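Local coordinates for protein MxaA (PDB 4W4T) that is represented here by its terminal NADPH-binding reductase domain, which probably releases the finished myxalamid polyketide-peptide chain reductively as a primary alcohol, at residues Thr64-Ala69 against Glu104-Trp109; Glu94-Ile99 against Pro115-Val120; Ala69-Glu74 against Ser292-Leu297; Gly245-His250 against Thr285-Val290. All blocks are in the same frame, centred on the assembly; numbering follows the deposited sequence.

In the fold
From the N terminus, contact 1 opens at 64-69 and contact 3 at 69-74, sharing Ala69; contact 2 opens at 94-99. Contact 1 closes first, around 34 residues, then contact 2, around 15, so these two cross, and contact 1 also crosses contact 3. Contact 4 follows in series, closing 34 residues. Contact 3 closes last, with contacts 2 and 4 nested inside its 217-residue loop. Contact 1 sets the start of helix 66-78 on the turn after helix 92-105, contact 2 joins helix 92-105 to strand 117-121, contact 3 packs helix 66-78 on helix 287-298, and contact 4 joins strand 239-248 to strand 285-286 and the start of helix 287-298. Contacts 2 and 4 reach one parallel sheet.

Contact 1. Residues Thr64-Ala69 against Glu104-Trp109; sequences TGFLGA and ESYSLW
The carbonyl oxygen Gly65 O lies 4.3 Å from Tyr106 CE2 and is held by two donors. One is Ala69 N, 3.2 Å from Gly65 O in the first turn of the helix that Gly65 N-caps; the other is Asn102 ND2 from helix 92-105. Gly65 and Gly68 are the last two glycines of the TGxxGxxG signature of the Rossmann fold in extended short-chain dehydrogenases, and Thr64 to Leu67 belong to the NADPH site, although this chain carries no cofactor. Across the segments the contact is aromatic and aliphatic, without a hydrogen bond. Phe66 and Tyr106 form a T-shaped pair, with centroids 5.2 Å apart and planes at 65°. The edge of Phe66 points at the face of Tyr106, led by Phe66 CD1, 3.6 Å from Tyr106 CZ and displaced toward the rim. On the opposite face of Tyr106 sits Ser105 OG, 3.4 Å above the ring plane and itself bonded to Asn102 O. The Phe66 ring also meets those of Phe70 and Trp256. Tyr106 lies in the Schellman motif that closes helix 92-105, with Ser107, at positive phi, as its C-prime residue. Leu108 chi1 (-66°) turns CG toward Ala69, and chi2 (164°) then extends the branch CD1 to it. The methyl Ala69 CB meets both side chains, 3.7 Å from Tyr106 CD2 and 3.8 Å from Leu108 CD1.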
loop_
_atom_site.group_PDB
_atom_site.type_symbol
_atom_site.label_atom_id
_atom_site.label_comp_id
_atom_site.label_asym_id
_atom_site.label_seq_id
_atom_site.Cartn_x
_atom_site.Cartn_y
_atom_site.Cartn_z
ATOM N N THR A 64 -5.962 -23.916 -0.569
ATOM C CA THR A 64 -5.971 -23.069 0.622
ATOM C C THR A 64 -6.568 -21.677 0.366
ATOM O O THR A 64 -6.574 -20.832 1.261
ATOM C CB THR A 64 -4.549 -22.888 1.225
ATOM O OG1 THR A 64 -3.697 -22.238 0.279
ATOM C CG2 THR A 64 -3.932 -24.244 1.607
ATOM N N GLY A 65 -7.070 -21.446 -0.845
ATOM C CA GLY A 65 -7.694 -20.167 -1.170
ATOM C C GLY A 65 -9.217 -20.247 -1.117
ATOM O O GLY A 65 -9.771 -21.244 -0.677
ATOM N N PHE A 66 -9.891 -19.196 -1.578
ATOM C CA PHE A 66 -11.348 -19.090 -1.440
ATOM C C PHE A 66 -12.062 -19.991 -2.446
ATOM O O PHE A 66 -12.733 -20.948 -2.050
ATOM C CB PHE A 66 -11.774 -17.616 -1.591
ATOM C CG PHE A 66 -13.266 -17.396 -1.571
ATOM C CD1 PHE A 66 -14.040 -17.852 -0.510
ATOM C CD2 PHE A 66 -13.883 -16.697 -2.598
ATOM C CE1 PHE A 66 -15.419 -17.632 -0.485
ATOM C CE2 PHE A 66 -15.257 -16.481 -2.585
ATOM C CZ PHE A 66 -16.022 -16.951 -1.528
ATOM N N LEU A 67 -11.908 -19.717 -3.740
ATOM C CA LEU A 67 -12.451 -20.618 -4.765
ATOM C C LEU A 67 -11.977 -22.057 -4.567
ATOM O O LEU A 67 -12.751 -23.003 -4.706
ATOM C CB LEU A 67 -12.065 -20.146 -6.166
ATOM C CG LEU A 67 -12.560 -21.032 -7.319
ATOM C CD1 LEU A 67 -14.079 -21.202 -7.284
ATOM C CD2 LEU A 67 -12.121 -20.419 -8.630
ATOM N N GLY A 68 -10.696 -22.210 -4.234
ATOM C CA GLY A 68 -10.112 -23.534 -4.059
ATOM C C GLY A 68 -10.816 -24.410 -3.035
ATOM O O GLY A 68 -10.936 -25.615 -3.232
ATOM N N ALA A 69 -11.269 -23.809 -1.938
ATOM C CA ALA A 69 -12.006 -24.544 -0.911
ATOM C C ALA A 69 -13.277 -25.173 -1.484
ATOM O O ALA A 69 -13.569 -26.340 -1.248
ATOM C CB ALA A 69 -12.346 -23.627 0.254
ATOM N N GLU A 104 -13.027 -25.418 6.790
ATOM C CA GLU A 104 -13.817 -25.157 7.994
ATOM C C GLU A 104 -14.276 -23.699 8.043
ATOM O O GLU A 104 -15.386 -23.404 8.480
ATOM C CB GLU A 104 -13.014 -25.514 9.256
ATOM C CG GLU A 104 -13.032 -26.999 9.608
ATOM C CD GLU A 104 -12.110 -27.374 10.772
ATOM O OE1 GLU A 104 -11.274 -26.549 11.204
ATOM O OE2 GLU A 104 -12.243 -28.506 11.267
ATOM N N SER A 105 -13.432 -22.789 7.565
ATOM C CA SER A 105 -13.745 -21.370 7.615
ATOM C C SER A 105 -14.926 -21.001 6.715
ATOM O O SER A 105 -15.556 -19.965 6.919
ATOM C CB SER A 105 -12.518 -20.541 7.237
ATOM O OG SER A 105 -12.195 -20.706 5.870
ATOM N N TYR A 106 -15.234 -21.853 5.739
ATOM C CA TYR A 106 -16.356 -21.609 4.830
ATOM C C TYR A 106 -17.477 -22.611 5.045
ATOM O O TYR A 106 -18.341 -22.779 4.187
ATOM C CB TYR A 106 -15.884 -21.643 3.373
ATOM C CG TYR A 106 -14.778 -20.653 3.120
ATOM C CD1 TYR A 106 -14.986 -19.290 3.323
ATOM C CD2 TYR A 106 -13.523 -21.070 2.705
ATOM C CE1 TYR A 106 -13.973 -18.372 3.114
ATOM C CE2 TYR A 106 -12.507 -20.162 2.487
ATOM C CZ TYR A 106 -12.733 -18.814 2.693
ATOM O OH TYR A 106 -11.718 -17.906 2.479
ATOM N N SER A 107 -17.450 -23.274 6.198
ATOM C CA SER A 107 -18.443 -24.286 6.551
ATOM C C SER A 107 -18.561 -25.390 5.515
ATOM O O SER A 107 -19.654 -25.890 5.262
ATOM C CB SER A 107 -19.810 -23.629 6.769
ATOM O OG SER A 107 -19.723 -22.676 7.806
ATOM N N LEU A 108 -17.427 -25.778 4.930
ATOM C CA LEU A 108 -17.401 -26.833 3.929
ATOM C C LEU A 108 -16.856 -28.151 4.465
ATOM O O LEU A 108 -16.955 -29.177 3.793
ATOM C CB LEU A 108 -16.556 -26.412 2.729
ATOM C CG LEU A 108 -17.080 -25.252 1.884
ATOM C CD1 LEU A 108 -15.960 -24.722 1.000
ATOM C CD2 LEU A 108 -18.263 -25.710 1.041
ATOM N N TRP A 109 -16.281 -28.128 5.663
ATOM C CA TRP A 109 -15.645 -29.332 6.180
ATOM C C TRP A 109 -16.614 -30.355 6.762
ATOM O O TRP A 109 -17.530 -30.017 7.516
ATOM C CB TRP A 109 -14.605 -28.995 7.242
ATOM C CG TRP A 109 -13.910 -30.233 7.699
ATOM C CD1 TRP A 109 -14.087 -30.889 8.882
ATOM C CD2 TRP A 109 -12.965 -31.005 6.948
ATOM N NE1 TRP A 109 -13.293 -32.012 8.923
ATOM C CE2 TRP A 109 -12.594 -32.103 7.748
ATOM C CE3 TRP A 109 -12.387 -30.864 5.682
ATOM C CZ2 TRP A 109 -11.671 -33.053 7.322
ATOM C CZ3 TRP A 109 -11.476 -31.810 5.260
ATOM C CH2 TRP A 109 -11.124 -32.890 6.078
#

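Contact 2. Residues Glu94-Ile99 against Pro115-Val120; sequences EGMNRI and PRIVPV
Pro119 presses its ring onto the backbone of helix 94-99: Pro119 CG stands 3.5 Å from Met96 N, and the alpha carbons of Gly95 and Pro119 are 5.8 Å apart. A beta carbon built on Gly95 would fall only 3.3 Å from Pro119 CB, so the absence of a side chain on Gly95 is consistent with so close an approach. Met96, a selenomethionine, completes the tightly packed part: chi1 of -173° swings CG to the far side of the backbone N, and bends at chi2 and chi3 carry SE along the strand to 3.8 Å from Ile117 CG2. Ile99 packs more loosely between the two strand residues, its CD1 4.1 Å from both Ile117 CG2 and Pro119 CG. On the solvent side of the helix, by contrast, Glu94 and Arg98 are exposed, and Asn97 points away from the strand. Arg98, a residue of the NADPH site, bonds through NH1 to Arg88 O. The short axes of helix 94-99 and strand 117-120 approach to 8.0 Å at 118°. This packing, without a hydrogen bond, of a helix on the strand that follows it belongs to the beta-alpha-beta unit 82-87, 92-105, 117-121 of a Rossmann fold.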
loop_
_atom_site.group_PDB
_atom_site.type_symbol
_atom_site.label_atom_id
_atom_site.label_comp_id
_atom_site.label_asym_id
_atom_site.label_seq_id
_atom_site.Cartn_x
_atom_site.Cartn_y
_atom_site.Cartn_z
ATOM N N GLU A 94 0.650 -31.334 8.550
ATOM C CA GLU A 94 0.423 -29.890 8.669
ATOM C C GLU A 94 -0.259 -29.345 7.419
ATOM O O GLU A 94 -1.082 -28.432 7.512
ATOM C CB GLU A 94 1.726 -29.149 8.914
ATOM C CG GLU A 94 2.346 -29.444 10.255
ATOM C CD GLU A 94 3.821 -29.124 10.275
ATOM O OE1 GLU A 94 4.188 -27.990 10.652
ATOM O OE2 GLU A 94 4.612 -30.006 9.886
ATOM N N GLY A 95 0.074 -29.906 6.256
ATOM C CA GLY A 95 -0.616 -29.546 5.024
ATOM C C GLY A 95 -2.105 -29.830 5.142
ATOM O O GLY A 95 -2.959 -28.973 4.848
HETATM N N MSE A 96 -2.448 -31.023 5.613
HETATM C CA MSE A 96 -3.834 -31.400 5.833
HETATM C C MSE A 96 -4.514 -30.476 6.780
HETATM O O MSE A 96 -5.647 -30.118 6.563
HETATM C CB MSE A 96 -3.941 -32.793 6.398
HETATM C CG MSE A 96 -5.386 -33.251 6.479
HETATM SE SE MSE A 96 -6.197 -33.627 4.769
HETATM C CE MSE A 96 -7.368 -35.178 4.955
ATOM N N ASN A 97 -3.835 -30.064 7.822
ATOM C CA ASN A 97 -4.427 -29.105 8.756
ATOM C C ASN A 97 -4.794 -27.793 8.079
ATOM O O ASN A 97 -5.851 -27.226 8.345
ATOM C CB ASN A 97 -3.487 -28.815 9.926
ATOM C CG ASN A 97 -3.225 -30.037 10.777
ATOM O OD1 ASN A 97 -3.948 -31.032 10.700
ATOM N ND2 ASN A 97 -2.193 -29.965 11.604
ATOM N N ARG A 98 -3.911 -27.307 7.217
ATOM C CA ARG A 98 -4.172 -26.075 6.486
ATOM C C ARG A 98 -5.393 -26.245 5.587
ATOM O O ARG A 98 -6.296 -25.417 5.591
ATOM C CB ARG A 98 -2.952 -25.660 5.658
ATOM C CG ARG A 98 -1.732 -25.268 6.478
ATOM C CD ARG A 98 -0.715 -24.514 5.622
ATOM N NE ARG A 98 -1.237 -23.222 5.167
ATOM C CZ ARG A 98 -0.974 -22.679 3.981
ATOM N NH1 ARG A 98 -0.191 -23.314 3.112
ATOM N NH2 ARG A 98 -1.499 -21.507 3.659
ATOM N N ILE A 99 -5.424 -27.327 4.823
ATOM C CA ILE A 99 -6.547 -27.579 3.937
ATOM C C ILE A 99 -7.843 -27.703 4.740
ATOM O O ILE A 99 -8.852 -27.062 4.413
ATOM C CB ILE A 99 -6.300 -28.828 3.113
ATOM C CG1 ILE A 99 -5.098 -28.589 2.196
ATOM C CG2 ILE A 99 -7.520 -29.178 2.297
ATOM C CD1 ILE A 99 -4.501 -29.863 1.636
ATOM N N PRO A 115 -10.380 -38.891 4.045
ATOM C CA PRO A 115 -9.706 -39.948 3.282
ATOM C C PRO A 115 -9.416 -39.560 1.832
ATOM O O PRO A 115 -8.492 -40.098 1.232
ATOM C CB PRO A 115 -10.710 -41.106 3.322
ATOM C CG PRO A 115 -11.588 -40.817 4.486
ATOM C CD PRO A 115 -11.679 -39.342 4.576
ATOM N N ARG A 116 -10.192 -38.625 1.289
ATOM C CA ARG A 116 -10.123 -38.289 -0.131
ATOM C C ARG A 116 -8.972 -37.328 -0.479
ATOM O O ARG A 116 -8.556 -37.251 -1.636
ATOM C CB ARG A 116 -11.453 -37.670 -0.589
ATOM C CG ARG A 116 -12.687 -38.560 -0.407
ATOM C CD ARG A 116 -12.776 -39.640 -1.461
ATOM N NE ARG A 116 -12.732 -39.090 -2.813
ATOM C CZ ARG A 116 -13.768 -38.535 -3.438
ATOM N NH1 ARG A 116 -14.952 -38.456 -2.841
ATOM N NH2 ARG A 116 -13.621 -38.055 -4.666
ATOM N N ILE A 117 -8.471 -36.609 0.524
ATOM C CA ILE A 117 -7.498 -35.534 0.327
ATOM C C ILE A 117 -6.068 -36.018 0.604
ATOM O O ILE A 117 -5.811 -36.610 1.636
ATOM C CB ILE A 117 -7.789 -34.330 1.233
ATOM C CG1 ILE A 117 -9.201 -33.796 1.004
ATOM C CG2 ILE A 117 -6.763 -33.237 1.002
ATOM C CD1 ILE A 117 -9.603 -32.730 2.005
ATOM N N VAL A 118 -5.167 -35.764 -0.334
ATOM C CA VAL A 118 -3.768 -36.102 -0.179
ATOM C C VAL A 118 -2.893 -34.890 -0.351
ATOM O O VAL A 118 -2.662 -34.478 -1.501
ATOM C CB VAL A 118 -3.337 -37.159 -1.234
ATOM C CG1 VAL A 118 -1.873 -37.536 -1.025
ATOM C CG2 VAL A 118 -4.236 -38.341 -1.211
ATOM N N PRO A 119 -2.452 -34.302 0.758
ATOM C CA PRO A 119 -1.619 -33.142 0.539
ATOM C C PRO A 119 -0.291 -33.508 -0.132
ATOM O O PRO A 119 0.250 -34.609 0.059
ATOM C CB PRO A 119 -1.363 -32.603 1.923
ATOM C CG PRO A 119 -2.383 -33.128 2.777
ATOM C CD PRO A 119 -2.844 -34.446 2.155
ATOM N N VAL A 120 0.184 -32.599 -0.973
ATOM C CA VAL A 120 1.485 -32.706 -1.588
ATOM C C VAL A 120 2.215 -31.466 -1.144
ATOM O O VAL A 120 1.796 -30.362 -1.471
ATOM C CB VAL A 120 1.370 -32.814 -3.131
ATOM C CG1 VAL A 120 2.782 -32.853 -3.789
ATOM C CG2 VAL A 120 0.561 -34.028 -3.536
#

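Contact 3. Residues Ala69-Glu74 against Ser292-Leu297; sequences AFLLEE and SAIVDL
Glu74 and Ser292 supply the polar part of this helix-helix contact. Ser292 OG lies 2.8 Å from Glu74 OE2 and is also near Asp288 O, one turn earlier in its own helix. The Glu74 carboxylate is buried and held at both oxygens: OE2 forms a salt bridge with Arg78 NH1, and OE1 is hydrogen-bonded to Ser291 OG. Arg78 also pairs through NH2 with Asp296 OD1, 5.6 Å from Glu74 OE2, and so probably offsets the repulsion between the two acids. Shortening Glu74 to an alanine is likely to leave Arg78 with one carboxylate fewer, Ser291 OG without that partner, and a gap beside Val295.

The apolar part is built on branch ends. Glu74 CG, turned away from the backbone N by a chi1 of -173°, lies against Val295 with 3.6 Å to CG2, before a bend at chi2 turns the carboxylate toward Ser292. Leu71 CD1 reaches between two partners, 3.6 Å from Ile294 CG2 and 3.7 Å from Val295 CG2, crossing Ile294 at about a right angle.

The short helix axes approach to 9.7 Å and cross at -46°. In the Rossmann fold, Leu72 carries helix 66-78 on to helix 92-105, while Ile294 and Leu297 rest on strand 307-310 of the parallel sheet. Ala293, which points away from helix 66-78, and Leu297 meet Leu388 of the neighbouring helix 382-388.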
loop_
_atom_site.group_PDB
_atom_site.type_symbol
_atom_site.label_atom_id
_atom_site.label_comp_id
_atom_site.label_asym_id
_atom_site.label_seq_id
_atom_site.Cartn_x
_atom_site.Cartn_y
_atom_site.Cartn_z
ATOM N N ALA A 69 -11.269 -23.809 -1.938
ATOM C CA ALA A 69 -12.006 -24.544 -0.911
ATOM C C ALA A 69 -13.277 -25.173 -1.484
ATOM O O ALA A 69 -13.569 -26.340 -1.248
ATOM C CB ALA A 69 -12.346 -23.627 0.254
ATOM N N PHE A 70 -14.032 -24.387 -2.247
ATOM C CA PHE A 70 -15.288 -24.859 -2.811
ATOM C C PHE A 70 -15.040 -25.864 -3.918
ATOM O O PHE A 70 -15.739 -26.868 -4.024
ATOM C CB PHE A 70 -16.123 -23.665 -3.307
ATOM C CG PHE A 70 -16.587 -22.775 -2.199
ATOM C CD1 PHE A 70 -15.752 -21.799 -1.677
ATOM C CD2 PHE A 70 -17.847 -22.941 -1.648
ATOM C CE1 PHE A 70 -16.166 -20.990 -0.637
ATOM C CE2 PHE A 70 -18.277 -22.140 -0.610
ATOM C CZ PHE A 70 -17.445 -21.157 -0.101
ATOM N N LEU A 71 -14.016 -25.610 -4.729
ATOM C CA LEU A 71 -13.609 -26.555 -5.756
ATOM C C LEU A 71 -13.217 -27.893 -5.124
ATOM O O LEU A 71 -13.584 -28.955 -5.619
ATOM C CB LEU A 71 -12.445 -25.974 -6.566
ATOM C CG LEU A 71 -12.134 -26.478 -7.972
ATOM C CD1 LEU A 71 -13.404 -26.623 -8.806
ATOM C CD2 LEU A 71 -11.162 -25.491 -8.648
ATOM N N LEU A 72 -12.491 -27.849 -4.018
ATOM C CA LEU A 72 -12.099 -29.107 -3.379
ATOM C C LEU A 72 -13.330 -29.867 -2.891
ATOM O O LEU A 72 -13.492 -31.062 -3.169
ATOM C CB LEU A 72 -11.145 -28.857 -2.225
ATOM C CG LEU A 72 -10.780 -30.117 -1.437
ATOM C CD1 LEU A 72 -10.298 -31.228 -2.367
ATOM C CD2 LEU A 72 -9.749 -29.792 -0.375
ATOM N N GLU A 73 -14.212 -29.166 -2.190
ATOM C CA GLU A 73 -15.380 -29.812 -1.614
ATOM C C GLU A 73 -16.277 -30.343 -2.739
ATOM O O GLU A 73 -16.806 -31.463 -2.662
ATOM C CB GLU A 73 -16.100 -28.835 -0.680
ATOM C CG GLU A 73 -17.172 -29.458 0.209
ATOM C CD GLU A 73 -18.495 -29.597 -0.506
ATOM O OE1 GLU A 73 -18.666 -28.921 -1.545
ATOM O OE2 GLU A 73 -19.363 -30.371 -0.034
ATOM N N GLU A 74 -16.382 -29.584 -3.822
ATOM C CA GLU A 74 -17.165 -30.025 -4.964
ATOM C C GLU A 74 -16.552 -31.240 -5.674
ATOM O O GLU A 74 -17.272 -32.134 -6.120
ATOM C CB GLU A 74 -17.345 -28.873 -5.952
ATOM C CG GLU A 74 -18.283 -29.188 -7.104
ATOM C CD GLU A 74 -19.524 -28.316 -7.094
ATOM O OE1 GLU A 74 -19.466 -27.203 -6.516
ATOM O OE2 GLU A 74 -20.542 -28.737 -7.676
ATOM N N SER A 292 -19.194 -25.001 -9.113
ATOM C CA SER A 292 -20.008 -26.037 -9.764
ATOM C C SER A 292 -19.802 -26.043 -11.268
ATOM O O SER A 292 -19.747 -27.106 -11.874
ATOM C CB SER A 292 -21.503 -25.865 -9.457
ATOM O OG SER A 292 -21.774 -26.226 -8.120
ATOM N N ALA A 293 -19.684 -24.864 -11.875
ATOM C CA ALA A 293 -19.501 -24.792 -13.324
ATOM C C ALA A 293 -18.138 -25.340 -13.738
ATOM O O ALA A 293 -18.033 -26.029 -14.748
ATOM C CB ALA A 293 -19.666 -23.356 -13.833
ATOM N N ILE A 294 -17.097 -25.002 -12.980
ATOM C CA ILE A 294 -15.774 -25.550 -13.260
ATOM C C ILE A 294 -15.836 -27.072 -13.325
ATOM O O ILE A 294 -15.394 -27.687 -14.299
ATOM C CB ILE A 294 -14.750 -25.130 -12.197
ATOM C CG1 ILE A 294 -14.452 -23.633 -12.309
ATOM C CG2 ILE A 294 -13.453 -25.954 -12.353
ATOM C CD1 ILE A 294 -13.569 -23.113 -11.180
ATOM N N VAL A 295 -16.400 -27.676 -12.289
ATOM C CA VAL A 295 -16.425 -29.134 -12.221
ATOM C C VAL A 295 -17.323 -29.693 -13.322
ATOM O O VAL A 295 -16.923 -30.608 -14.024
ATOM C CB VAL A 295 -16.880 -29.636 -10.837
ATOM C CG1 VAL A 295 -17.081 -31.162 -10.849
ATOM C CG2 VAL A 295 -15.858 -29.251 -9.780
ATOM N N ASP A 296 -18.493 -29.132 -13.522
ATOM C CA ASP A 296 -19.384 -29.558 -14.573
ATOM C C ASP A 296 -18.733 -29.503 -15.929
ATOM O O ASP A 296 -18.761 -30.430 -16.636
ATOM C CB ASP A 296 -20.672 -28.732 -14.571
ATOM C CG ASP A 296 -21.669 -29.213 -13.549
ATOM O OD1 ASP A 296 -21.532 -30.283 -13.009
ATOM O OD2 ASP A 296 -22.638 -28.553 -13.313
ATOM N N LEU A 297 -18.133 -28.381 -16.264
ATOM C CA LEU A 297 -17.519 -28.203 -17.579
ATOM C C LEU A 297 -16.318 -29.126 -17.748
ATOM O O LEU A 297 -16.065 -29.627 -18.843
ATOM C CB LEU A 297 -17.088 -26.756 -17.792
ATOM C CG LEU A 297 -18.249 -25.765 -17.950
ATOM C CD1 LEU A 297 -17.752 -24.344 -17.685
ATOM C CD2 LEU A 297 -18.851 -25.877 -19.353
#

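Contact 4. Residues Gly245-His250 against Thr285-Val290; sequences GRVTGH and TPVDYV
His250 places CG anti to its backbone N (chi1 -170°), while Asp288 holds CG between its backbone N and carbonyl carbon (chi1 44°); together these torsions lay the carboxylate over one face of the imidazole. The stack forms where the parallel sheet of the Rossmann fold passes from strand 285-286 into helix 287-298. Asp288 CG stands 3.7 Å above the centre of the His250 ring, the planes are 25° apart, and Asp288 CB comes to 3.4 Å from His250 CD2. The polar ends find partners elsewhere, His250 ND1 with the backbone N of Arg252 and of Thr253, Asp288 OD2 with Ser251 OG. A leucine in place of His250 would probably leave those two backbone N-H groups without their acceptor and lose the flat cover on the Asp288 carboxylate.

In the sheet, Val247 pairs with Thr285 and Thr248 with Pro286, in parallel register. Thr285 N bonds to Arg246 O at 2.9 Å. Thr248 N returns a bond of 2.9 Å to Thr285 O. Val287 N, 2.8 Å from Thr248 O, joins the strand to the helix that Pro286 N-caps. A further CA-H...O contact sets Val247 CA 3.3 Å from Thr285 O. Val287 also packs on Phe66 and Leu67 of the NADPH site. On the apolar side Val247 spans the first helical turn: CG1 touches Val287 CB at 3.8 Å, and CG2 meets Val290 CG2 at 4.0 Å.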
loop_
_atom_site.group_PDB
_atom_site.type_symbol
_atom_site.label_atom_id
_atom_site.label_comp_id
_atom_site.label_asym_id
_atom_site.label_seq_id
_atom_site.Cartn_x
_atom_site.Cartn_y
_atom_site.Cartn_z
ATOM N N GLY A 245 -15.459 -14.469 -13.385
ATOM C CA GLY A 245 -15.564 -13.029 -13.231
ATOM C C GLY A 245 -15.200 -12.603 -11.822
ATOM O O GLY A 245 -14.233 -13.089 -11.236
ATOM N N ARG A 246 -15.983 -11.685 -11.268
ATOM C CA ARG A 246 -15.776 -11.231 -9.902
ATOM C C ARG A 246 -16.464 -12.220 -8.963
ATOM O O ARG A 246 -17.699 -12.249 -8.866
ATOM C CB ARG A 246 -16.326 -9.818 -9.712
ATOM C CG ARG A 246 -16.318 -9.344 -8.280
ATOM C CD ARG A 246 -16.880 -7.924 -8.175
ATOM N NE ARG A 246 -16.007 -6.929 -8.794
ATOM C CZ ARG A 246 -16.349 -6.192 -9.846
ATOM N NH1 ARG A 246 -17.548 -6.344 -10.396
ATOM N NH2 ARG A 246 -15.496 -5.298 -10.351
ATOM N N VAL A 247 -15.661 -13.033 -8.283
ATOM C CA VAL A 247 -16.187 -14.157 -7.517
ATOM C C VAL A 247 -16.606 -13.710 -6.122
ATOM O O VAL A 247 -15.769 -13.269 -5.335
ATOM C CB VAL A 247 -15.143 -15.293 -7.413
ATOM C CG1 VAL A 247 -15.665 -16.418 -6.527
ATOM C CG2 VAL A 247 -14.785 -15.802 -8.802
ATOM N N THR A 248 -17.902 -13.825 -5.825
ATOM C CA THR A 248 -18.449 -13.305 -4.578
ATOM C C THR A 248 -18.920 -14.435 -3.657
ATOM O O THR A 248 -18.726 -15.609 -3.966
ATOM C CB THR A 248 -19.612 -12.313 -4.849
ATOM O OG1 THR A 248 -20.662 -12.975 -5.567
ATOM C CG2 THR A 248 -19.104 -11.139 -5.693
ATOM N N GLY A 249 -19.547 -14.077 -2.540
ATOM C CA GLY A 249 -19.908 -15.040 -1.508
ATOM C C GLY A 249 -20.773 -16.203 -1.960
ATOM O O GLY A 249 -21.421 -16.146 -3.007
ATOM N N HIS A 250 -20.776 -17.276 -1.174
ATOM C CA HIS A 250 -21.675 -18.397 -1.414
ATOM C C HIS A 250 -23.130 -17.923 -1.296
ATOM O O HIS A 250 -23.465 -17.267 -0.328
ATOM C CB HIS A 250 -21.401 -19.516 -0.415
ATOM C CG HIS A 250 -22.110 -20.791 -0.733
ATOM N ND1 HIS A 250 -23.435 -21.006 -0.413
ATOM C CD2 HIS A 250 -21.678 -21.929 -1.333
ATOM C CE1 HIS A 250 -23.789 -22.217 -0.808
ATOM N NE2 HIS A 250 -22.740 -22.796 -1.374
ATOM N N THR A 285 -20.502 -12.827 -9.190
ATOM C CA THR A 285 -20.667 -14.235 -9.518
ATOM C C THR A 285 -20.408 -15.094 -8.285
ATOM O O THR A 285 -19.255 -15.284 -7.897
ATOM C CB THR A 285 -19.701 -14.646 -10.635
ATOM O OG1 THR A 285 -19.789 -13.711 -11.721
ATOM C CG2 THR A 285 -20.030 -16.034 -11.143
ATOM N N PRO A 286 -21.478 -15.597 -7.651
ATOM C CA PRO A 286 -21.306 -16.367 -6.414
ATOM C C PRO A 286 -20.367 -17.574 -6.571
ATOM O O PRO A 286 -20.431 -18.283 -7.575
ATOM C CB PRO A 286 -22.722 -16.827 -6.099
ATOM C CG PRO A 286 -23.599 -15.718 -6.655
ATOM C CD PRO A 286 -22.907 -15.336 -7.947
ATOM N N VAL A 287 -19.542 -17.811 -5.562
ATOM C CA VAL A 287 -18.514 -18.866 -5.638
ATOM C C VAL A 287 -19.114 -20.270 -5.840
ATOM O O VAL A 287 -18.478 -21.128 -6.479
ATOM C CB VAL A 287 -17.619 -18.859 -4.387
ATOM C CG1 VAL A 287 -18.387 -19.309 -3.139
ATOM C CG2 VAL A 287 -16.366 -19.728 -4.625
ATOM N N ASP A 288 -20.342 -20.504 -5.355
ATOM C CA ASP A 288 -20.954 -21.826 -5.562
ATOM C C ASP A 288 -21.294 -22.070 -7.037
ATOM O O ASP A 288 -21.227 -23.208 -7.512
ATOM C CB ASP A 288 -22.193 -22.059 -4.675
ATOM C CG ASP A 288 -23.153 -20.860 -4.617
ATOM O OD1 ASP A 288 -22.683 -19.711 -4.535
ATOM O OD2 ASP A 288 -24.388 -21.097 -4.620
ATOM N N TYR A 289 -21.587 -21.017 -7.787
ATOM C CA TYR A 289 -21.765 -21.184 -9.225
ATOM C C TYR A 289 -20.434 -21.437 -9.946
ATOM O O TYR A 289 -20.358 -22.292 -10.826
ATOM C CB TYR A 289 -22.455 -19.967 -9.834
ATOM C CG TYR A 289 -22.480 -20.001 -11.344
ATOM C CD1 TYR A 289 -23.260 -20.938 -12.031
ATOM C CD2 TYR A 289 -21.717 -19.108 -12.087
ATOM C CE1 TYR A 289 -23.279 -20.971 -13.401
ATOM C CE2 TYR A 289 -21.736 -19.124 -13.462
ATOM C CZ TYR A 289 -22.514 -20.061 -14.115
ATOM O OH TYR A 289 -22.523 -20.083 -15.484
ATOM N N VAL A 290 -19.402 -20.663 -9.606
ATOM C CA VAL A 290 -18.114 -20.832 -10.264
ATOM C C VAL A 290 -17.580 -22.238 -10.025
ATOM O O VAL A 290 -17.193 -22.929 -10.973
ATOM C CB VAL A 290 -17.084 -19.806 -9.783
ATOM C CG1 VAL A 290 -15.774 -20.011 -10.507
ATOM C CG2 VAL A 290 -17.612 -18.392 -10.022
#